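Inhibitor from Tityus obscurus scorpion venom (TopI1) (Tityus, PDB 6MRQ) probably acts as a small venom inhibitor that binds and blocks another protein, using a disulfide-rich cystine-stabilised alpha/beta scaffold. Local coordinates at residues K3-Y8 and G20-G25. Sequence-based numbering, arbitrary orientation.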
loop_
_atom_site.group_PDB
_atom_site.type_symbol
_atom_site.label_atom_id
_atom_site.label_comp_id
_atom_site.label_asym_id
_atom_site.label_seq_id
_atom_site.Cartn_x
_atom_site.Cartn_y
_atom_site.Cartn_z
ATOM N N LYS B 3 4.792 11.778 1.757
ATOM C CA LYS B 3 6.000 12.585 1.626
ATOM C C LYS B 3 5.638 13.997 2.050
ATOM O O LYS B 3 4.757 14.612 1.450
ATOM C CB LYS B 3 6.501 12.580 0.177
ATOM C CG LYS B 3 7.652 13.549 -0.113
ATOM C CD LYS B 3 9.000 12.993 0.341
ATOM C CE LYS B 3 10.112 14.034 0.235
ATOM N NZ LYS B 3 9.986 15.081 1.282
ATOM N N ARG B 4 6.300 14.508 3.081
ATOM C CA ARG B 4 6.049 15.874 3.509
ATOM C C ARG B 4 6.723 16.851 2.550
ATOM O O ARG B 4 7.689 16.520 1.856
ATOM C CB ARG B 4 6.546 16.081 4.939
ATOM C CG ARG B 4 5.706 15.375 6.009
ATOM C CD ARG B 4 6.285 15.618 7.393
ATOM N NE ARG B 4 5.456 15.082 8.469
ATOM C CZ ARG B 4 4.506 15.765 9.103
ATOM N NH1 ARG B 4 4.241 17.021 8.768
ATOM N NH2 ARG B 4 3.816 15.188 10.076
ATOM N N CYS B 5 6.191 18.068 2.505
ATOM C CA CYS B 5 6.685 19.057 1.561
ATOM C C CYS B 5 6.299 20.437 2.065
ATOM O O CYS B 5 5.368 20.592 2.858
ATOM C CB CYS B 5 6.093 18.826 0.166
ATOM S SG CYS B 5 4.281 18.790 0.205
ATOM N N LYS B 6 7.028 21.440 1.581
ATOM C CA LYS B 6 6.617 22.831 1.701
ATOM C C LYS B 6 6.162 23.409 0.374
ATOM O O LYS B 6 5.270 24.263 0.355
ATOM C CB LYS B 6 7.775 23.686 2.236
ATOM C CG LYS B 6 8.194 23.347 3.665
ATOM C CD LYS B 6 7.207 23.906 4.685
ATOM C CE LYS B 6 7.705 23.723 6.115
ATOM N NZ LYS B 6 7.650 22.305 6.563
ATOM N N THR B 7 6.769 22.963 -0.724
ATOM C CA THR B 7 6.364 23.336 -2.069
ATOM C C THR B 7 6.345 22.066 -2.911
ATOM O O THR B 7 6.914 21.038 -2.531
ATOM C CB THR B 7 7.334 24.336 -2.715
ATOM O OG1 THR B 7 8.565 23.671 -3.023
ATOM C CG2 THR B 7 7.597 25.522 -1.790
ATOM N N TYR B 8 5.696 22.139 -4.069
ATOM C CA TYR B 8 5.586 20.936 -4.887
ATOM C C TYR B 8 6.936 20.485 -5.435
ATOM O O TYR B 8 7.111 19.292 -5.706
ATOM C CB TYR B 8 4.547 21.117 -5.993
ATOM C CG TYR B 8 4.146 19.809 -6.639
ATOM C CD1 TYR B 8 3.624 18.765 -5.879
ATOM C CD2 TYR B 8 4.295 19.608 -8.006
ATOM C CE1 TYR B 8 3.270 17.568 -6.457
ATOM C CE2 TYR B 8 3.937 18.417 -8.595
ATOM C CZ TYR B 8 3.422 17.402 -7.814
ATOM O OH TYR B 8 3.062 16.212 -8.385
ATOM N N GLY B 20 0.510 17.783 -9.597
ATOM C CA GLY B 20 0.014 17.677 -8.238
ATOM C C GLY B 20 0.247 18.962 -7.472
ATOM O O GLY B 20 0.472 20.023 -8.059
ATOM N N LYS B 21 0.192 18.842 -6.150
ATOM C CA LYS B 21 0.358 19.994 -5.287
ATOM C C LYS B 21 0.907 19.532 -3.950
ATOM O O LYS B 21 0.803 18.356 -3.585
ATOM C CB LYS B 21 -0.966 20.737 -5.078
ATOM C CG LYS B 21 -2.091 19.886 -4.501
ATOM C CD LYS B 21 -3.407 20.663 -4.472
ATOM C CE LYS B 21 -4.581 19.768 -4.080
ATOM N NZ LYS B 21 -5.873 20.523 -4.077
ATOM N N CYS B 22 1.513 20.477 -3.235
ATOM C CA CYS B 22 1.893 20.300 -1.840
ATOM C C CYS B 22 0.800 20.941 -0.996
ATOM O O CYS B 22 0.628 22.161 -1.028
ATOM C CB CYS B 22 3.235 20.967 -1.551
ATOM S SG CYS B 22 3.748 20.759 0.153
ATOM N N GLU B 23 0.072 20.127 -0.235
ATOM C CA GLU B 23 -1.101 20.611 0.479
ATOM C C GLU B 23 -1.212 19.870 1.796
ATOM O O GLU B 23 -0.905 18.676 1.868
ATOM C CB GLU B 23 -2.360 20.380 -0.363
ATOM C CG GLU B 23 -3.647 20.921 0.211
ATOM C CD GLU B 23 -4.826 20.628 -0.702
ATOM O OE1 GLU B 23 -5.212 19.443 -0.811
ATOM O OE2 GLU B 23 -5.334 21.572 -1.330
ATOM N N PHE B 24 -1.657 20.580 2.832
ATOM C CA PHE B 24 -1.759 20.016 4.179
ATOM C C PHE B 24 -0.441 19.371 4.597
ATOM O O PHE B 24 -0.420 18.372 5.322
ATOM C CB PHE B 24 -2.923 19.028 4.287
ATOM C CG PHE B 24 -4.232 19.563 3.766
ATOM C CD1 PHE B 24 -4.524 20.915 3.817
ATOM C CD2 PHE B 24 -5.171 18.708 3.218
ATOM C CE1 PHE B 24 -5.731 21.392 3.330
ATOM C CE2 PHE B 24 -6.374 19.185 2.736
ATOM C CZ PHE B 24 -6.654 20.525 2.795
ATOM N N GLY B 25 0.667 19.933 4.117
ATOM C CA GLY B 25 1.992 19.491 4.489
ATOM C C GLY B 25 2.536 18.313 3.716
ATOM O O GLY B 25 3.671 17.893 3.985
HETATM O O HOH W 1 4.758 18.699 6.393
#
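G20 lies against the ring of Y8: its carbonyl carbon sits 3.4 Å above the ring plane, displaced toward the rim, while its CA and N come close to the phenol end. Lacking a side chain, glycine allows this close approach of backbone and ring. The hydroxyl of Y8 is held elsewhere, hydrogen-bonded to the backbone oxygen of R18. At K21 the backbone continues under the same face, with its N 3.3 Å from CE1 of Y8, whereas the long side chain leaves on the far side and its NZ reaches E23 OE2 at 3.0 Å.

C22 turns inward. With its SG anti to the backbone N (chi1 -179°), the sulfur is carried across to C5 SG in a 2.0 Å disulfide whose CB-S-S-CB torsion is 103°. The carbonyl carbons of K6 and T7 pack against C22 SG and CB respectively. E23 and F24 point away from 3-8; the carboxylate of E23 also pairs with K28 on the adjacent strand, and F24 O bonds to a side chain of the bound partner protein.

G25, at a positive phi that glycine tolerates easily, completes the turn between strands 21-23 and 26-28 and turns its oxygen toward 3-8. C5 N donates to G25 O over 2.9 Å (angle at H 151°), approaching from well above the carbonyl plane. R4 CA makes a CA-H...O contact of 3.2 Å with G25 O. A water donates to G25 O and accepts from R4 NH1, lying at the guanidinium edge in its plane.

With C11-C27 and C15-C29 tying the helical region to the hairpin, this is consistent with the cystine-stabilised alpha/beta fold of scorpion toxins. Sulfur and N-H of C5 together probably limit the freedom of the irregular 3-8.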